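PDB 5TQB: assembly chaperone of ribosomal protein L4 (Acl4) from Chaetomium thermophilum, which probably escorts newly made ribosomal protein L4 during ribosome assembly, using a curved stack of TPR-like helices to hold its client. Local coordinates for residues 237-242 with 272-277; 230-235 with 265-270. One frame throughout, in Å; residues are numbered along the deposited sequence.

Contact 1 (237-242 with 272-277)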
loop_
_atom_site.group_PDB
_atom_site.type_symbol
_atom_site.label_atom_id
_atom_site.label_comp_id
_atom_site.label_asym_id
_atom_site.label_seq_id
_atom_site.Cartn_x
_atom_site.Cartn_y
_atom_site.Cartn_z
ATOM N N LEU B 237 -3.967 15.989 1.334
ATOM C CA LEU B 237 -5.262 16.612 1.083
ATOM C C LEU B 237 -6.077 16.758 2.367
ATOM O O LEU B 237 -6.767 17.755 2.554
ATOM C CB LEU B 237 -6.065 15.801 0.065
ATOM C CG LEU B 237 -5.481 15.667 -1.345
ATOM C CD1 LEU B 237 -6.374 14.779 -2.178
ATOM C CD2 LEU B 237 -5.312 17.008 -2.010
ATOM N N LEU B 238 -6.001 15.757 3.241
ATOM C CA LEU B 238 -6.773 15.750 4.484
ATOM C C LEU B 238 -6.298 16.800 5.493
ATOM O O LEU B 238 -7.111 17.417 6.183
ATOM C CB LEU B 238 -6.708 14.369 5.139
ATOM C CG LEU B 238 -7.496 13.238 4.480
ATOM C CD1 LEU B 238 -7.204 11.935 5.198
ATOM C CD2 LEU B 238 -8.988 13.522 4.492
ATOM N N ILE B 239 -4.986 16.981 5.598
ATOM C CA ILE B 239 -4.433 17.985 6.497
ATOM C C ILE B 239 -4.711 19.376 5.927
ATOM O O ILE B 239 -4.967 20.322 6.668
ATOM C CB ILE B 239 -2.920 17.786 6.700
ATOM C CG1 ILE B 239 -2.650 16.419 7.322
ATOM C CG2 ILE B 239 -2.348 18.857 7.617
ATOM C CD1 ILE B 239 -1.205 15.981 7.222
ATOM N N GLU B 240 -4.674 19.478 4.603
ATOM C CA GLU B 240 -4.929 20.727 3.905
ATOM C C GLU B 240 -6.294 21.304 4.272
ATOM O O GLU B 240 -6.401 22.488 4.599
ATOM C CB GLU B 240 -4.847 20.507 2.392
ATOM C CG GLU B 240 -4.990 21.778 1.556
ATOM C CD GLU B 240 -3.751 22.656 1.588
ATOM O OE1 GLU B 240 -2.638 22.119 1.404
ATOM O OE2 GLU B 240 -3.890 23.883 1.795
ATOM N N VAL B 241 -7.329 20.467 4.227
ATOM C CA VAL B 241 -8.700 20.925 4.462
ATOM C C VAL B 241 -9.221 20.566 5.858
ATOM O O VAL B 241 -10.426 20.395 6.055
ATOM C CB VAL B 241 -9.666 20.375 3.391
ATOM C CG1 VAL B 241 -9.231 20.831 2.002
ATOM C CG2 VAL B 241 -9.727 18.869 3.456
ATOM N N ASP B 242 -8.303 20.444 6.815
ATOM C CA ASP B 242 -8.639 20.373 8.242
ATOM C C ASP B 242 -9.416 19.125 8.657
ATOM O O ASP B 242 -10.314 19.202 9.498
ATOM C CB ASP B 242 -9.421 21.621 8.669
ATOM C CG ASP B 242 -8.684 22.908 8.351
ATOM O OD1 ASP B 242 -7.797 23.292 9.145
ATOM O OD2 ASP B 242 -8.990 23.532 7.310
ATOM N N ARG B 272 -0.757 15.445 13.665
ATOM C CA ARG B 272 -1.030 15.404 15.090
ATOM C C ARG B 272 -0.642 16.730 15.738
ATOM O O ARG B 272 -1.262 17.163 16.713
ATOM C CB ARG B 272 -0.292 14.216 15.725
ATOM C CG ARG B 272 -0.939 12.871 15.393
ATOM C CD ARG B 272 -0.053 11.682 15.738
ATOM N NE ARG B 272 -0.753 10.418 15.513
ATOM C CZ ARG B 272 -0.996 9.892 14.314
ATOM N NH1 ARG B 272 -1.647 8.741 14.216
ATOM N NH2 ARG B 272 -0.596 10.507 13.208
ATOM N N TYR B 273 0.367 17.387 15.173
ATOM C CA TYR B 273 0.778 18.713 15.632
ATOM C C TYR B 273 -0.314 19.736 15.336
ATOM O O TYR B 273 -0.652 20.563 16.191
ATOM C CB TYR B 273 2.084 19.131 14.948
ATOM C CG TYR B 273 2.551 20.518 15.310
ATOM C CD1 TYR B 273 2.118 21.623 14.592
ATOM C CD2 TYR B 273 3.431 20.727 16.363
ATOM C CE1 TYR B 273 2.538 22.896 14.914
ATOM C CE2 TYR B 273 3.860 22.000 16.693
ATOM C CZ TYR B 273 3.409 23.082 15.964
ATOM O OH TYR B 273 3.833 24.356 16.283
ATOM N N ARG B 274 -0.855 19.676 14.122
ATOM C CA ARG B 274 -1.924 20.577 13.694
ATOM C C ARG B 274 -3.162 20.356 14.545
ATOM O O ARG B 274 -3.814 21.308 14.980
ATOM C CB ARG B 274 -2.272 20.335 12.220
ATOM C CG ARG B 274 -1.143 20.647 11.255
ATOM C CD ARG B 274 -1.025 22.130 11.025
ATOM N NE ARG B 274 -2.154 22.635 10.258
ATOM C CZ ARG B 274 -2.536 23.907 10.231
ATOM N NH1 ARG B 274 -3.583 24.256 9.499
ATOM N NH2 ARG B 274 -1.881 24.825 10.939
ATOM N N LEU B 275 -3.479 19.088 14.777
ATOM C CA LEU B 275 -4.629 18.729 15.591
ATOM C C LEU B 275 -4.463 19.264 17.015
ATOM O O LEU B 275 -5.426 19.707 17.640
ATOM C CB LEU B 275 -4.805 17.209 15.603
ATOM C CG LEU B 275 -6.028 16.672 16.346
ATOM C CD1 LEU B 275 -7.318 17.257 15.778
ATOM C CD2 LEU B 275 -6.057 15.156 16.281
ATOM N N GLY B 276 -3.232 19.231 17.515
ATOM C CA GLY B 276 -2.948 19.715 18.851
ATOM C C GLY B 276 -3.117 21.217 18.961
ATOM O O GLY B 276 -3.567 21.721 19.989
ATOM N N GLU B 277 -2.751 21.935 17.901
ATOM C CA GLU B 277 -2.919 23.385 17.871
ATOM C C GLU B 277 -4.395 23.736 18.020
ATOM O O GLU B 277 -4.755 24.613 18.806
ATOM C CB GLU B 277 -2.377 23.982 16.569
ATOM C CG GLU B 277 -0.858 24.028 16.469
ATOM C CD GLU B 277 -0.374 24.872 15.295
ATOM O OE1 GLU B 277 0.494 25.746 15.513
ATOM O OE2 GLU B 277 -0.854 24.659 14.158
HETATM O O HOH W 1 -5.833 23.522 7.308
#

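Contact 2 (230-235 with 265-270)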
loop_
_atom_site.group_PDB
_atom_site.type_symbol
_atom_site.label_atom_id
_atom_site.label_comp_id
_atom_site.label_asym_id
_atom_site.label_seq_id
_atom_site.Cartn_x
_atom_site.Cartn_y
_atom_site.Cartn_z
ATOM N N SER B 230 -0.790 6.570 -3.358
ATOM C CA SER B 230 -2.035 7.296 -3.538
ATOM C C SER B 230 -2.610 7.743 -2.188
ATOM O O SER B 230 -3.261 8.788 -2.096
ATOM C CB SER B 230 -3.037 6.419 -4.294
ATOM O OG SER B 230 -4.247 7.107 -4.535
ATOM N N ARG B 231 -2.366 6.956 -1.142
ATOM C CA ARG B 231 -2.866 7.288 0.192
ATOM C C ARG B 231 -1.987 8.326 0.880
ATOM O O ARG B 231 -2.425 8.998 1.808
ATOM C CB ARG B 231 -2.988 6.034 1.058
ATOM C CG ARG B 231 -4.363 5.371 0.976
ATOM C CD ARG B 231 -4.263 3.865 0.935
ATOM N NE ARG B 231 -3.842 3.315 2.212
ATOM C CZ ARG B 231 -3.199 2.162 2.363
ATOM N NH1 ARG B 231 -2.881 1.415 1.315
ATOM N NH2 ARG B 231 -2.866 1.760 3.578
ATOM N N VAL B 232 -0.747 8.456 0.426
ATOM C CA VAL B 232 0.121 9.514 0.913
ATOM C C VAL B 232 -0.448 10.847 0.435
ATOM O O VAL B 232 -0.618 11.777 1.224
ATOM C CB VAL B 232 1.570 9.340 0.417
ATOM C CG1 VAL B 232 2.437 10.535 0.828
ATOM C CG2 VAL B 232 2.161 8.052 0.961
ATOM N N SER B 233 -0.754 10.922 -0.857
ATOM C CA SER B 233 -1.361 12.109 -1.445
ATOM C C SER B 233 -2.644 12.460 -0.709
ATOM O O SER B 233 -2.944 13.639 -0.473
ATOM C CB SER B 233 -1.648 11.869 -2.926
ATOM O OG SER B 233 -2.592 12.794 -3.437
ATOM N N LEU B 234 -3.394 11.429 -0.334
ATOM C CA LEU B 234 -4.643 11.622 0.391
ATOM C C LEU B 234 -4.406 12.347 1.717
ATOM O O LEU B 234 -5.122 13.290 2.045
ATOM C CB LEU B 234 -5.324 10.279 0.644
ATOM C CG LEU B 234 -6.577 10.324 1.515
ATOM C CD1 LEU B 234 -7.677 11.127 0.829
ATOM C CD2 LEU B 234 -7.039 8.921 1.832
ATOM N N VAL B 235 -3.402 11.909 2.470
ATOM C CA VAL B 235 -3.109 12.510 3.768
ATOM C C VAL B 235 -2.813 14.004 3.639
ATOM O O VAL B 235 -3.214 14.792 4.497
ATOM C CB VAL B 235 -1.931 11.806 4.462
ATOM C CG1 VAL B 235 -1.487 12.563 5.699
ATOM C CG2 VAL B 235 -2.324 10.394 4.854
ATOM N N TRP B 265 5.859 9.087 8.564
ATOM C CA TRP B 265 6.086 9.444 9.960
ATOM C C TRP B 265 5.943 10.957 10.109
ATOM O O TRP B 265 5.353 11.446 11.066
ATOM C CB TRP B 265 7.464 8.986 10.445
ATOM C CG TRP B 265 7.538 7.531 10.819
ATOM C CD1 TRP B 265 8.238 6.552 10.175
ATOM C CD2 TRP B 265 6.889 6.896 11.928
ATOM N NE1 TRP B 265 8.066 5.348 10.814
ATOM C CE2 TRP B 265 7.242 5.530 11.892
ATOM C CE3 TRP B 265 6.045 7.348 12.946
ATOM C CZ2 TRP B 265 6.776 4.611 12.835
ATOM C CZ3 TRP B 265 5.584 6.435 13.882
ATOM C CH2 TRP B 265 5.953 5.083 13.822
ATOM N N TYR B 266 6.467 11.689 9.135
ATOM C CA TYR B 266 6.364 13.139 9.134
ATOM C C TYR B 266 4.914 13.603 9.035
ATOM O O TYR B 266 4.460 14.419 9.833
ATOM C CB TYR B 266 7.166 13.728 7.978
ATOM C CG TYR B 266 6.941 15.204 7.813
ATOM C CD1 TYR B 266 7.569 16.115 8.649
ATOM C CD2 TYR B 266 6.087 15.689 6.835
ATOM C CE1 TYR B 266 7.363 17.464 8.510
ATOM C CE2 TYR B 266 5.869 17.034 6.692
ATOM C CZ TYR B 266 6.510 17.921 7.531
ATOM O OH TYR B 266 6.295 19.272 7.381
ATOM N N LEU B 267 4.186 13.079 8.059
ATOM C CA LEU B 267 2.807 13.497 7.850
ATOM C C LEU B 267 1.943 13.200 9.072
ATOM O O LEU B 267 1.098 14.011 9.448
ATOM C CB LEU B 267 2.229 12.836 6.597
ATOM C CG LEU B 267 2.751 13.413 5.276
ATOM C CD1 LEU B 267 2.318 12.537 4.097
ATOM C CD2 LEU B 267 2.294 14.865 5.070
ATOM N N GLY B 268 2.170 12.051 9.699
ATOM C CA GLY B 268 1.423 11.671 10.886
ATOM C C GLY B 268 1.772 12.571 12.055
ATOM O O GLY B 268 0.905 12.965 12.837
ATOM N N GLY B 269 3.052 12.898 12.174
ATOM C CA GLY B 269 3.506 13.811 13.203
ATOM C C GLY B 269 2.951 15.209 13.002
ATOM O O GLY B 269 2.541 15.870 13.958
ATOM N N TYR B 270 2.936 15.658 11.751
ATOM C CA TYR B 270 2.449 16.993 11.437
ATOM C C TYR B 270 0.941 17.065 11.622
ATOM O O TYR B 270 0.419 18.052 12.148
ATOM C CB TYR B 270 2.822 17.391 10.010
ATOM C CG TYR B 270 2.557 18.852 9.719
ATOM C CD1 TYR B 270 1.605 19.235 8.783
ATOM C CD2 TYR B 270 3.251 19.851 10.398
ATOM C CE1 TYR B 270 1.358 20.571 8.524
ATOM C CE2 TYR B 270 3.015 21.185 10.143
ATOM C CZ TYR B 270 2.067 21.541 9.204
ATOM O OH TYR B 270 1.825 22.870 8.947
#

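Contact 1 (237-242 with 272-277)
A single water, rather than a direct ion pair, carries the polar link between Asp242 and Arg274. Their charged groups stop short of a salt bridge, with Asp242 OD1 4.3 Å from Arg274 NH1. The water accepts from Arg274 NH1 at 3.2 Å, lying at the edge of the guanidinium and in its plane. Asp242 OD1, 2.7 Å from the water oxygen, and the backbone Glu240 O, 3.0 Å from it, are its acceptors, although more acceptors lie within its reach than it has protons, so the two bonds may not both be made at once. Beside this bridge the contact is thin and apolar: Ile239 CG2 rests 4.2 Å from Arg274 CG, on the aliphatic root of the arginine. The Arg274 chain coils, three successive torsions turning the same way (chi2 -78°, chi3 -70°), which turns the guanidinium along its own helix, toward the C-terminal end. There its NH2 forms a salt bridge to Glu277 OE2 at 3.4 Å, whose hydrogen bond is weak. Asp242, with phi at 66°, is the C' residue of a Schellman motif that ends helix 228-240, with Met243 N bonded to Leu238 O and a weaker bond from Asp242 N to Ile239 O. The contact thus joins a helix terminus to the second half of helix 262-281, two same-direction helices of an alpha-solenoid with helix 244-257 between them in sequence. The stronger partner of the aspartate is a basic side chain on the chain of another protein, which salt-bridges OD2; that chain also packs apolar side chains on Ile239 and Arg274.

Contact 2 (230-235 with 265-270)
Leu267 reaches across to Val232 and Val235, two side chains one helical turn apart, and meets them unequally. Toward Val235 the approach is made mainly by the root of the leucine: its CB lies 3.8 Å from Val235 CG1, with Leu267 CD1 more distant at 4.1 Å, and the two side chains slant past each other. Toward Val232 the terminal methyl alone does the work, Leu267 CD1 standing 3.8 Å from Val232 CG1, with the side chains crossing at about a right angle. Each valine offers the same branch, the CG1 methyl set anti to its own backbone N (171° in Val235). In Leu267 a chi1 of -74° puts CG opposite the carbonyl carbon, and the extended chi2 of 170° carries CD1 onward to the second valine.

This is a small example of how solenoid helices can pack through a few apolar branches with no hydrogen bond crossing between them. Val235 is the closely packed end, where the backbones also draw near, Val235 CA being 7.3 Å from Leu267 CA. The Val232 end is looser, resting on one methyl pair, and a 1,2-ethanediol molecule, probably from the crystallisation liquor, lies about 4 Å from that valine. All three residues are nonetheless buried, and part of the burial comes from outside the chain, since an aromatic side chain of another protein packs on Leu267.

Within the solenoid, helix 244-257 lies against the same pair of helices: Val250 touches Val235 and Glu257 salt-bridges Arg231, while Ile255 meets Trp265 of helix 262-281. Farther along, Trp265 and Tyr266 pack on helix 291-313, and Tyr266 and Tyr270 on helix 318-333, where both meet Leu327.

Contacts 1 and 2 are successive levels of one interface between helix 228-240 and helix 262-281, their centres about 10 Å apart. Ile239 joins them: its CD1 lies 3.8 Å from Leu267 O, and its CG2 packs 4.1 Å from Tyr270 CD1. Passing from contact 2 to contact 1, the helices move slightly apart, Ile239 CA and Arg274 CA being 8.1 Å from each other, and buried apolar packing gives way to a water bridge near a helix end. Contact 1 is also more peripheral, its centre about 22 Å from the centre of the chain, against about 13 Å for that of contact 2. Both contacts border the chain of another protein, consistent with a client-binding surface.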